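Putative tRNA synthase (Salmonella typhimurium, PDB 3DQQ) probably catalyses the ATP-dependent phosphorylation of 3-oxo-tetronate to 3-oxo-tetronate 4-phosphate, as a member of the four-carbon acid sugar kinase family. Local coordinates at residues S110-S115 with A217-G222; Q79-Y84 with S224-G229; H274-D279 with Q305-A310. All blocks are in the same frame, centred on the assembly; numbering follows the deposited sequence.

Contact 1: S110-S115 with A217-G222; sequences SFTVIS and APLVTG
Thr221 turns its hydroxyl across to strand 112-115, and the bond from Thr221 OG1 to Val113 O spans 2.6 Å. With chi1 at 83°, OG1 sits between its own backbone N and carbonyl carbon; from there it approaches Val113 O in the carbonyl plane, on a lone pair. Thr221 OG1 is also hydrogen-bonded to Tyr84 OH. Val113 O accepts a second, weak bond from Thr221 N, so side chain and backbone of one threonine share an acceptor. The parallel ladder continues with Ser115 N donating to Thr221 O at 2.9 Å.

The methyl of Thr221 remains for apolar contact: its CG2 lies 3.6 Å from Thr112 CG2, the two side chains meeting at about a right angle. Leu219 comes at Thr112 obliquely, with Leu219 CD2 3.7 Å from Thr112 OG1. Val113 and Val220 instead lie side by side and point the same way, CG2 to CG2 at 3.8 Å. Beta-branched residues such as Thr112, Val113, Val220 and Thr221 suit extended strands. Gly222 accepts a phi of 155°, where a CB would press on the carbonyl O of the preceding residue.

Both strands belong to the parallel sheet core of the sugar-binding domain. Strand 196-199 borders 112-115 and strand 79-83 borders 219-222, while helix 96-106 covers Thr112 and Leu219 through Met104.

Contact 2: Q79-Y84 with S224-G229; sequences QVYFKY and SGLAMG
The hydroxyl of Tyr81 reaches from strand 79-83 to the first turn of helix 224-235, where Ala227 N makes a weak bond to Tyr81 OH, 3.3 Å long and bent to 122°. Its firmer partner is Gly223 O, of the residue before Ser224. Tyrosine suits this place because the ring spans the gap between strand and helix while the hydroxyl can serve both backbone groups. CG stands opposite the backbone N (chi1 -169°), which sends the ring out from the strand toward the helix.

Around the ring the helix presents the CB of Leu226 and the methyl of Ala227. Leu226 CB comes in at the ring edge, near its plane, 3.4 Å from Tyr81 OH, and the two side chains pass at a slant. The methyl of Ala227 lies 4.0 Å from Tyr81 CE1, and a side chain this short lets the helix backbone come close to the ring. Ile18 of helix 12-24 touches Tyr81, Ser224 and Ala227 together.

Further along the strand, Lys83 brings its aliphatic part to the helix start, with Lys83 CE 3.4 Å from Ser224 OG. That hydroxyl bonds to Asp17. Bends at chi2 and chi4 turn the lysine tip back to its own chain, where Lys83 NZ donates to Tyr84 O at 2.9 Å, from well above the carbonyl plane.

Strand and helix therefore meet as a sheet face and a covering helix of the sugar-binding domain, joined mostly by van der Waals contact, with a single weak hydrogen bond across. Tyr81 OH, Ser224 OG and Lys83 NZ all have partners, and since Gly223 O can only accept, the tyrosine hydroxyl must act as donor there and as weak acceptor from Ala227.

Contact 3: H274-D279 with Q305-A310; sequences HAPTRD and QDSELA
His274 meets Leu309 at the edge of the nucleotide-binding domain, an alpha/beta fold in which the parallel strands 277-279, an outermost one, and 312-314 are linked through helix 288-304. The contact joins the two loops that lead into these strands. The histidine takes part through its CB, 3.8 Å from Leu309 CD1, while its imidazole leads away and meets the ring of Phe270.

Ala275 follows, its methyl directed at the second loop. Ala275 CB is 4.0 Å from Leu309 CB and also packs beside the carbonyl of Ala310; a side chain this small can lie close against both. Leu309 is well suited to this buried spot, for it also touches Gln416 and Arg417 of helix 411-417.

Pro276, the next residue, makes the broadest contact, its compact apolar ring offering carbons to both Gln305 and Ser307. The ring and the Gln305 side chain slide past each other in opposite directions, with Pro276 CB 3.5 Å from Gln305 OE1. A bend at chi2 (-47°) folds the glutamine back, and its NE2 bonds to Trp301 O of helix 288-304, while Trp301 also touches the proline. Pro276 CD lies 3.5 Å from Ser307 OG, with the ring's CG equally near.

No hydrogen bond crosses between the loops. Within the second loop, Ser307 OG donates to Leu309 O at 2.8 Å, approaching at a C=O...OG angle of 165°.

Overall arrangement
From the N terminus, strand 79-83 opens contact 2 and strand 112-115 then opens contact 1. About a hundred residues later strand 219-222 closes contact 1, and helix 224-235 follows at once to close contact 2, so contact 1 is nested inside contact 2. Contact 1 joins two neighbouring parallel strands, and contact 2 lays helix 224-235 on the sheet. The two touch: strands 79-83 and 219-222 are neighbours, and Tyr84 OH lies 2.7 Å from Thr221 OG1. Contact 3 comes later, in series, closing a short loop that brings together the approaches to strands 277-279 and 312-314 in the nucleotide-binding domain. Its centre lies about 48 Å from that of contact 1, beyond the chain's centre.

Contact 1: S110-S115 with A217-G222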
ATOM      1  N   SER A 110      25.874 -34.640   6.746  1.00 35.01           N
ATOM      2  CA  SER A 110      25.042 -35.228   5.664  1.00 35.74           C
ATOM      3  C   SER A 110      23.541 -35.254   5.842  1.00 35.46           C
ATOM      4  O   SER A 110      22.846 -35.711   4.936  1.00 35.67           O
ATOM      5  CB  SER A 110      25.452 -36.660   5.444  1.00 35.89           C
ATOM      6  OG  SER A 110      26.722 -36.624   4.837  1.00 42.32           O
ATOM      7  N   PHE A 111      23.046 -34.778   6.983  1.00 35.25           N
ATOM      8  CA  PHE A 111      21.643 -34.829   7.285  1.00 35.30           C
ATOM      9  C   PHE A 111      21.250 -33.646   8.128  1.00 35.30           C
ATOM     10  O   PHE A 111      21.965 -33.370   9.045  1.00 36.58           O
ATOM     11  CB  PHE A 111      21.376 -36.084   8.056  1.00 35.21           C
ATOM     12  CG  PHE A 111      19.954 -36.341   8.247  1.00 36.39           C
ATOM     13  CD1 PHE A 111      19.183 -36.743   7.180  1.00 35.57           C
ATOM     14  CD2 PHE A 111      19.344 -36.100   9.472  1.00 37.40           C
ATOM     15  CE1 PHE A 111      17.830 -36.930   7.327  1.00 36.61           C
ATOM     16  CE2 PHE A 111      17.971 -36.299   9.625  1.00 37.82           C
ATOM     17  CZ  PHE A 111      17.221 -36.714   8.564  1.00 35.96           C
ATOM     18  N   THR A 112      20.151 -32.945   7.832  1.00 34.92           N
ATOM     19  CA  THR A 112      19.695 -31.807   8.657  1.00 35.43           C
ATOM     20  C   THR A 112      18.219 -31.734   8.704  1.00 34.42           C
ATOM     21  O   THR A 112      17.561 -32.316   7.882  1.00 35.09           O
ATOM     22  CB  THR A 112      20.172 -30.490   8.072  1.00 36.15           C
ATOM     23  OG1 THR A 112      21.559 -30.659   7.803  1.00 43.09           O
ATOM     24  CG2 THR A 112      20.012 -29.298   9.038  1.00 35.53           C
ATOM     25  N   VAL A 113      17.685 -30.991   9.655  1.00 33.88           N
ATOM     26  CA  VAL A 113      16.257 -30.875   9.763  1.00 33.36           C
ATOM     27  C   VAL A 113      15.802 -29.553   9.261  1.00 33.20           C
ATOM     28  O   VAL A 113      16.594 -28.611   9.176  1.00 32.18           O
ATOM     29  CB  VAL A 113      15.783 -31.053  11.196  1.00 34.05           C
ATOM     30  CG1 VAL A 113      16.295 -32.412  11.763  1.00 31.40           C
ATOM     31  CG2 VAL A 113      16.177 -29.832  12.037  1.00 32.64           C
ATOM     32  N   ILE A 114      14.520 -29.516   8.905  1.00 33.29           N
ATOM     33  CA  ILE A 114      13.838 -28.320   8.432  1.00 34.21           C
ATOM     34  C   ILE A 114      12.616 -28.179   9.297  1.00 35.38           C
ATOM     35  O   ILE A 114      11.763 -29.048   9.235  1.00 36.20           O
ATOM     36  CB  ILE A 114      13.376 -28.490   6.965  1.00 34.32           C
ATOM     37  CG1 ILE A 114      14.581 -28.508   6.040  1.00 34.03           C
ATOM     38  CG2 ILE A 114      12.429 -27.367   6.521  1.00 32.98           C
ATOM     39  CD1 ILE A 114      14.287 -29.027   4.675  1.00 33.26           C
ATOM     40  N   SER A 115      12.523 -27.112  10.106  1.00 36.17           N
ATOM     41  CA  SER A 115      11.400 -26.926  11.031  1.00 36.11           C
ATOM     42  C   SER A 115      10.829 -25.509  11.045  1.00 37.00           C
ATOM     43  O   SER A 115      11.136 -24.713  11.922  1.00 37.21           O
ATOM     44  CB  SER A 115      11.844 -27.291  12.426  1.00 35.81           C
ATOM     45  OG  SER A 115      10.723 -27.435  13.286  1.00 35.10           O
ATOM     46  N   ALA A 217      22.440 -31.534  17.528  1.00 30.88           N
ATOM     47  CA  ALA A 217      22.647 -31.518  16.092  1.00 31.16           C
ATOM     48  C   ALA A 217      23.664 -30.384  15.775  1.00 31.66           C
ATOM     49  O   ALA A 217      23.614 -29.287  16.358  1.00 32.92           O
ATOM     50  CB  ALA A 217      21.320 -31.333  15.361  1.00 29.72           C
ATOM     51  N   PRO A 218      24.616 -30.640  14.881  1.00 31.18           N
ATOM     52  CA  PRO A 218      25.558 -29.595  14.476  1.00 30.45           C
ATOM     53  C   PRO A 218      24.934 -28.471  13.695  1.00 30.14           C
ATOM     54  O   PRO A 218      25.368 -27.335  13.825  1.00 30.47           O
ATOM     55  CB  PRO A 218      26.536 -30.316  13.577  1.00 29.85           C
ATOM     56  CG  PRO A 218      26.302 -31.713  13.751  1.00 31.12           C
ATOM     57  CD  PRO A 218      24.899 -31.906  14.215  1.00 31.44           C
ATOM     58  N   LEU A 219      23.928 -28.801  12.900  1.00 30.58           N
ATOM     59  CA  LEU A 219      23.177 -27.850  12.150  1.00 30.63           C
ATOM     60  C   LEU A 219      21.700 -28.210  12.177  1.00 31.94           C
ATOM     61  O   LEU A 219      21.292 -29.340  12.080  1.00 32.72           O
ATOM     62  CB  LEU A 219      23.678 -27.767  10.705  1.00 30.50           C
ATOM     63  CG  LEU A 219      22.857 -26.896   9.713  1.00 29.95           C
ATOM     64  CD1 LEU A 219      23.094 -25.410   9.870  1.00 26.71           C
ATOM     65  CD2 LEU A 219      23.175 -27.330   8.348  1.00 29.72           C
ATOM     66  N   VAL A 220      20.897 -27.172  12.175  1.00 33.39           N
ATOM     67  CA  VAL A 220      19.488 -27.270  12.344  1.00 33.49           C
ATOM     68  C   VAL A 220      18.945 -26.042  11.576  1.00 34.06           C
ATOM     69  O   VAL A 220      19.626 -25.032  11.451  1.00 34.98           O
ATOM     70  CB  VAL A 220      19.268 -27.239  13.858  1.00 33.16           C
ATOM     71  CG1 VAL A 220      18.343 -26.184  14.248  1.00 34.38           C
ATOM     72  CG2 VAL A 220      18.855 -28.578  14.369  1.00 31.58           C
ATOM     73  N   THR A 221      17.748 -26.135  11.018  1.00 34.57           N
ATOM     74  CA  THR A 221      17.206 -25.069  10.172  1.00 34.37           C
ATOM     75  C   THR A 221      15.725 -24.963  10.442  1.00 34.11           C
ATOM     76  O   THR A 221      15.107 -25.927  10.815  1.00 33.50           O
ATOM     77  CB  THR A 221      17.432 -25.334   8.643  1.00 34.62           C
ATOM     78  OG1 THR A 221      16.400 -26.198   8.136  1.00 36.03           O
ATOM     79  CG2 THR A 221      18.825 -25.965   8.356  1.00 33.06           C
ATOM     80  N   GLY A 222      15.159 -23.782  10.236  1.00 34.70           N
ATOM     81  CA  GLY A 222      13.796 -23.528  10.616  1.00 34.83           C
ATOM     82  C   GLY A 222      13.511 -22.078  10.873  1.00 35.31           C
ATOM     83  O   GLY A 222      14.348 -21.228  10.641  1.00 35.62           O
TER

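Contact 2: Q79-Y84 with S224-G229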
ATOM      1  N   GLN A  79      26.463 -25.142  18.138  1.00 32.90           N
ATOM      2  CA  GLN A  79      25.403 -25.508  17.216  1.00 32.30           C
ATOM      3  C   GLN A  79      25.063 -24.373  16.278  1.00 31.41           C
ATOM      4  O   GLN A  79      24.990 -23.271  16.702  1.00 31.13           O
ATOM      5  CB  GLN A  79      24.166 -25.840  18.003  1.00 32.19           C
ATOM      6  CG  GLN A  79      22.903 -26.056  17.161  1.00 32.40           C
ATOM      7  CD  GLN A  79      21.810 -26.703  17.991  1.00 32.63           C
ATOM      8  OE1 GLN A  79      21.121 -26.038  18.740  1.00 33.65           O
ATOM      9  NE2 GLN A  79      21.697 -28.022  17.908  1.00 33.34           N
ATOM     10  N   VAL A  80      24.785 -24.651  15.008  1.00 31.07           N
ATOM     11  CA  VAL A  80      24.494 -23.601  14.075  1.00 30.08           C
ATOM     12  C   VAL A  80      23.061 -23.766  13.670  1.00 31.04           C
ATOM     13  O   VAL A  80      22.582 -24.882  13.464  1.00 30.97           O
ATOM     14  CB  VAL A  80      25.399 -23.673  12.853  1.00 29.97           C
ATOM     15  CG1 VAL A  80      24.976 -22.644  11.787  1.00 26.51           C
ATOM     16  CG2 VAL A  80      26.886 -23.517  13.244  1.00 25.99           C
ATOM     17  N   TYR A  81      22.383 -22.644  13.498  1.00 32.06           N
ATOM     18  CA  TYR A  81      20.960 -22.627  13.243  1.00 32.25           C
ATOM     19  C   TYR A  81      20.680 -21.685  12.132  1.00 32.46           C
ATOM     20  O   TYR A  81      20.886 -20.486  12.271  1.00 32.88           O
ATOM     21  CB  TYR A  81      20.276 -22.078  14.460  1.00 33.25           C
ATOM     22  CG  TYR A  81      18.793 -22.227  14.456  1.00 34.13           C
ATOM     23  CD1 TYR A  81      18.181 -23.026  15.393  1.00 35.52           C
ATOM     24  CD2 TYR A  81      17.992 -21.535  13.559  1.00 34.80           C
ATOM     25  CE1 TYR A  81      16.823 -23.159  15.443  1.00 36.64           C
ATOM     26  CE2 TYR A  81      16.625 -21.672  13.583  1.00 35.14           C
ATOM     27  CZ  TYR A  81      16.046 -22.492  14.537  1.00 36.97           C
ATOM     28  OH  TYR A  81      14.685 -22.671  14.625  1.00 38.43           O
ATOM     29  N   PHE A  82      20.181 -22.210  11.031  1.00 32.43           N
ATOM     30  CA  PHE A  82      19.866 -21.402   9.883  1.00 32.28           C
ATOM     31  C   PHE A  82      18.424 -21.004  10.021  1.00 32.23           C
ATOM     32  O   PHE A  82      17.547 -21.838  10.005  1.00 31.83           O
ATOM     33  CB  PHE A  82      20.106 -22.220   8.625  1.00 32.37           C
ATOM     34  CG  PHE A  82      19.703 -21.544   7.367  1.00 32.67           C
ATOM     35  CD1 PHE A  82      19.777 -20.168   7.231  1.00 33.76           C
ATOM     36  CD2 PHE A  82      19.286 -22.295   6.284  1.00 32.83           C
ATOM     37  CE1 PHE A  82      19.398 -19.538   6.025  1.00 32.76           C
ATOM     38  CE2 PHE A  82      18.929 -21.686   5.077  1.00 33.79           C
ATOM     39  CZ  PHE A  82      18.996 -20.293   4.948  1.00 32.20           C
ATOM     40  N   LYS A  83      18.194 -19.716  10.179  1.00 33.20           N
ATOM     41  CA  LYS A  83      16.880 -19.168  10.448  1.00 33.40           C
ATOM     42  C   LYS A  83      16.350 -18.529   9.191  1.00 34.15           C
ATOM     43  O   LYS A  83      16.991 -17.643   8.620  1.00 35.11           O
ATOM     44  CB  LYS A  83      16.999 -18.135  11.549  1.00 33.76           C
ATOM     45  CG  LYS A  83      15.870 -17.119  11.634  1.00 34.49           C
ATOM     46  CD  LYS A  83      14.549 -17.782  11.965  1.00 35.99           C
ATOM     47  CE  LYS A  83      13.439 -16.754  12.268  1.00 34.36           C
ATOM     48  NZ  LYS A  83      12.877 -16.269  11.087  1.00 30.69           N
ATOM     49  N   TYR A  84      15.219 -19.017   8.719  1.00 34.46           N
ATOM     50  CA  TYR A  84      14.570 -18.437   7.577  1.00 35.31           C
ATOM     51  C   TYR A  84      13.142 -18.208   8.004  1.00 35.94           C
ATOM     52  O   TYR A  84      12.748 -18.402   9.158  1.00 34.89           O
ATOM     53  CB  TYR A  84      14.636 -19.341   6.317  1.00 36.16           C
ATOM     54  CG  TYR A  84      14.468 -20.812   6.598  1.00 35.82           C
ATOM     55  CD1 TYR A  84      13.270 -21.334   6.968  1.00 35.78           C
ATOM     56  CD2 TYR A  84      15.526 -21.664   6.504  1.00 36.77           C
ATOM     57  CE1 TYR A  84      13.143 -22.680   7.254  1.00 37.75           C
ATOM     58  CE2 TYR A  84      15.400 -23.012   6.787  1.00 37.44           C
ATOM     59  CZ  TYR A  84      14.219 -23.518   7.167  1.00 36.84           C
ATOM     60  OH  TYR A  84      14.120 -24.875   7.468  1.00 37.54           O
ATOM     61  N   SER A 224      11.516 -19.578  13.995  1.00 35.46           N
ATOM     62  CA  SER A 224      11.755 -19.316  15.402  1.00 36.28           C
ATOM     63  C   SER A 224      11.249 -20.388  16.344  1.00 37.10           C
ATOM     64  O   SER A 224      11.679 -20.439  17.495  1.00 38.28           O
ATOM     65  CB  SER A 224      11.070 -18.018  15.798  1.00 36.36           C
ATOM     66  OG  SER A 224      11.666 -16.906  15.147  1.00 37.95           O
ATOM     67  N   GLY A 225      10.329 -21.235  15.898  1.00 37.48           N
ATOM     68  CA  GLY A 225       9.730 -22.229  16.805  1.00 37.37           C
ATOM     69  C   GLY A 225      10.687 -23.240  17.414  1.00 37.62           C
ATOM     70  O   GLY A 225      10.681 -23.480  18.626  1.00 37.66           O
ATOM     71  N   LEU A 226      11.508 -23.853  16.578  1.00 37.96           N
ATOM     72  CA  LEU A 226      12.484 -24.831  17.061  1.00 37.74           C
ATOM     73  C   LEU A 226      13.459 -24.187  18.020  1.00 38.01           C
ATOM     74  O   LEU A 226      13.864 -24.830  18.978  1.00 38.32           O
ATOM     75  CB  LEU A 226      13.227 -25.471  15.894  1.00 37.04           C
ATOM     76  CG  LEU A 226      14.254 -26.533  16.223  1.00 37.90           C
ATOM     77  CD1 LEU A 226      13.738 -27.599  17.231  1.00 35.77           C
ATOM     78  CD2 LEU A 226      14.815 -27.131  14.892  1.00 37.36           C
ATOM     79  N   ALA A 227      13.841 -22.928  17.776  1.00 38.31           N
ATOM     80  CA  ALA A 227      14.765 -22.222  18.686  1.00 38.41           C
ATOM     81  C   ALA A 227      14.190 -22.177  20.088  1.00 38.43           C
ATOM     82  O   ALA A 227      14.866 -22.390  21.088  1.00 37.29           O
ATOM     83  CB  ALA A 227      15.059 -20.814  18.194  1.00 37.63           C
ATOM     84  N   MET A 228      12.912 -21.890  20.166  1.00 40.03           N
ATOM     85  CA  MET A 228      12.242 -21.909  21.458  1.00 40.89           C
ATOM     86  C   MET A 228      12.436 -23.264  22.127  1.00 39.42           C
ATOM     87  O   MET A 228      12.753 -23.356  23.295  1.00 39.10           O
ATOM     88  CB  MET A 228      10.756 -21.578  21.284  1.00 40.71           C
ATOM     89  CG  MET A 228       9.987 -21.639  22.588  1.00 42.48           C
ATOM     90  SD  MET A 228       8.242 -22.067  22.302  1.00 50.03           S
ATOM     91  CE  MET A 228       7.651 -20.732  21.199  1.00 45.51           C
ATOM     92  N   GLY A 229      12.278 -24.324  21.356  1.00 38.93           N
ATOM     93  CA  GLY A 229      12.412 -25.674  21.890  1.00 38.36           C
ATOM     94  C   GLY A 229      13.816 -25.974  22.326  1.00 38.26           C
ATOM     95  O   GLY A 229      14.004 -26.642  23.334  1.00 39.76           O
TER

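Contact 3: H274-D279 with Q305-A310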
ATOM      1  N   HIS A 274      -1.021  12.334  24.112  1.00 42.39           N
ATOM      2  CA  HIS A 274      -0.398  12.165  25.407  1.00 42.54           C
ATOM      3  C   HIS A 274       0.969  12.786  25.506  1.00 42.28           C
ATOM      4  O   HIS A 274       1.508  12.903  26.602  1.00 42.78           O
ATOM      5  CB  HIS A 274      -0.281  10.686  25.737  1.00 43.06           C
ATOM      6  CG  HIS A 274      -1.595   9.985  25.770  1.00 45.41           C
ATOM      7  ND1 HIS A 274      -2.381   9.932  26.898  1.00 47.63           N
ATOM      8  CD2 HIS A 274      -2.273   9.316  24.806  1.00 48.89           C
ATOM      9  CE1 HIS A 274      -3.489   9.262  26.629  1.00 48.93           C
ATOM     10  NE2 HIS A 274      -3.447   8.873  25.367  1.00 50.01           N
ATOM     11  N   ALA A 275       1.550  13.179  24.386  1.00 41.65           N
ATOM     12  CA  ALA A 275       2.914  13.672  24.415  1.00 41.03           C
ATOM     13  C   ALA A 275       3.099  14.730  23.351  1.00 40.36           C
ATOM     14  O   ALA A 275       2.398  14.722  22.349  1.00 39.86           O
ATOM     15  CB  ALA A 275       3.888  12.519  24.210  1.00 41.08           C
ATOM     16  N   PRO A 276       4.039  15.652  23.572  1.00 39.86           N
ATOM     17  CA  PRO A 276       4.295  16.679  22.590  1.00 39.88           C
ATOM     18  C   PRO A 276       4.775  16.032  21.315  1.00 39.50           C
ATOM     19  O   PRO A 276       5.622  15.144  21.361  1.00 39.20           O
ATOM     20  CB  PRO A 276       5.409  17.532  23.223  1.00 39.88           C
ATOM     21  CG  PRO A 276       6.000  16.706  24.272  1.00 40.50           C
ATOM     22  CD  PRO A 276       4.935  15.755  24.733  1.00 40.25           C
ATOM     23  N   THR A 277       4.213  16.443  20.188  1.00 39.30           N
ATOM     24  CA  THR A 277       4.624  15.877  18.939  1.00 39.35           C
ATOM     25  C   THR A 277       4.721  16.873  17.812  1.00 38.80           C
ATOM     26  O   THR A 277       4.234  17.954  17.884  1.00 39.40           O
ATOM     27  CB  THR A 277       3.747  14.663  18.526  1.00 39.64           C
ATOM     28  OG1 THR A 277       2.768  15.068  17.586  1.00 39.82           O
ATOM     29  CG2 THR A 277       3.113  13.996  19.727  1.00 39.36           C
ATOM     30  N   ARG A 278       5.369  16.467  16.745  1.00 38.90           N
ATOM     31  CA  ARG A 278       5.743  17.369  15.697  1.00 38.50           C
ATOM     32  C   ARG A 278       5.796  16.550  14.412  1.00 38.33           C
ATOM     33  O   ARG A 278       6.395  15.467  14.383  1.00 37.81           O
ATOM     34  CB  ARG A 278       7.092  17.961  16.065  1.00 38.81           C
ATOM     35  CG  ARG A 278       7.488  19.145  15.291  1.00 39.42           C
ATOM     36  CD  ARG A 278       7.137  20.459  15.954  1.00 39.86           C
ATOM     37  NE  ARG A 278       8.237  21.403  15.735  1.00 41.58           N
ATOM     38  CZ  ARG A 278       8.631  21.850  14.535  1.00 41.37           C
ATOM     39  NH1 ARG A 278       8.034  21.456  13.396  1.00 42.61           N
ATOM     40  NH2 ARG A 278       9.660  22.670  14.459  1.00 40.63           N
ATOM     41  N   ASP A 279       5.112  17.044  13.378  1.00 38.22           N
ATOM     42  CA  ASP A 279       5.004  16.362  12.101  1.00 38.55           C
ATOM     43  C   ASP A 279       6.050  16.839  11.147  1.00 37.81           C
ATOM     44  O   ASP A 279       6.201  18.016  10.965  1.00 38.34           O
ATOM     45  CB  ASP A 279       3.664  16.653  11.466  1.00 39.19           C
ATOM     46  CG  ASP A 279       2.545  15.870  12.103  1.00 42.81           C
ATOM     47  OD1 ASP A 279       2.534  14.599  11.950  1.00 51.19           O
ATOM     48  OD2 ASP A 279       1.682  16.516  12.742  1.00 43.64           O
ATOM     49  N   GLN A 305      11.831  20.103  25.078  1.00 42.89           N
ATOM     50  CA  GLN A 305      10.570  19.694  25.703  1.00 43.74           C
ATOM     51  C   GLN A 305      10.801  19.284  27.136  1.00 45.75           C
ATOM     52  O   GLN A 305      11.912  19.016  27.576  1.00 45.88           O
ATOM     53  CB  GLN A 305       9.918  18.504  24.999  1.00 43.69           C
ATOM     54  CG  GLN A 305       9.480  18.766  23.614  1.00 43.66           C
ATOM     55  CD  GLN A 305       8.716  20.044  23.497  1.00 42.39           C
ATOM     56  OE1 GLN A 305       7.578  20.139  23.941  1.00 41.21           O
ATOM     57  NE2 GLN A 305       9.340  21.039  22.894  1.00 41.19           N
ATOM     58  N   ASP A 306       9.709  19.205  27.860  1.00 48.06           N
ATOM     59  CA  ASP A 306       9.768  18.898  29.267  1.00 49.88           C
ATOM     60  C   ASP A 306       8.378  18.364  29.586  1.00 50.32           C
ATOM     61  O   ASP A 306       7.452  19.118  29.888  1.00 51.47           O
ATOM     62  CB  ASP A 306      10.124  20.174  30.034  1.00 50.45           C
ATOM     63  CG  ASP A 306       9.828  20.073  31.512  1.00 53.64           C
ATOM     64  OD1 ASP A 306       9.948  18.945  32.076  1.00 57.22           O
ATOM     65  OD2 ASP A 306       9.473  21.131  32.099  1.00 56.95           O
ATOM     66  N   SER A 307       8.231  17.059  29.414  1.00 50.43           N
ATOM     67  CA  SER A 307       6.966  16.371  29.545  1.00 50.01           C
ATOM     68  C   SER A 307       7.341  15.065  30.161  1.00 50.22           C
ATOM     69  O   SER A 307       8.515  14.698  30.182  1.00 49.82           O
ATOM     70  CB  SER A 307       6.329  16.129  28.178  1.00 49.96           C
ATOM     71  OG  SER A 307       7.255  15.521  27.297  1.00 48.69           O
ATOM     72  N   GLU A 308       6.355  14.365  30.688  1.00 50.97           N
ATOM     73  CA  GLU A 308       6.619  13.051  31.260  1.00 50.64           C
ATOM     74  C   GLU A 308       7.053  12.100  30.111  1.00 49.28           C
ATOM     75  O   GLU A 308       8.205  11.657  30.075  1.00 49.03           O
ATOM     76  CB  GLU A 308       5.380  12.553  32.023  1.00 51.49           C
ATOM     77  CG  GLU A 308       5.428  11.070  32.495  1.00 53.30           C
ATOM     78  CD  GLU A 308       3.998  10.499  32.800  1.00 55.40           C
ATOM     79  OE1 GLU A 308       3.215  11.225  33.520  1.00 59.00           O
ATOM     80  OE2 GLU A 308       3.691   9.339  32.319  1.00 58.90           O
ATOM     81  N   LEU A 309       6.150  11.849  29.161  1.00 47.12           N
ATOM     82  CA  LEU A 309       6.425  10.928  28.064  1.00 45.20           C
ATOM     83  C   LEU A 309       7.310  11.561  26.983  1.00 43.69           C
ATOM     84  O   LEU A 309       7.383  12.780  26.869  1.00 43.25           O
ATOM     85  CB  LEU A 309       5.115  10.476  27.454  1.00 44.76           C
ATOM     86  CG  LEU A 309       4.207   9.626  28.329  1.00 44.29           C
ATOM     87  CD1 LEU A 309       2.841   9.588  27.688  1.00 43.82           C
ATOM     88  CD2 LEU A 309       4.747   8.211  28.494  1.00 42.12           C
ATOM     89  N   ALA A 310       7.935  10.708  26.168  1.00 42.02           N
ATOM     90  CA  ALA A 310       8.867  11.120  25.108  1.00 40.80           C
ATOM     91  C   ALA A 310       8.166  11.881  23.968  1.00 39.58           C
ATOM     92  O   ALA A 310       7.125  11.447  23.460  1.00 39.04           O
ATOM     93  CB  ALA A 310       9.607   9.892  24.529  1.00 40.15           C
TER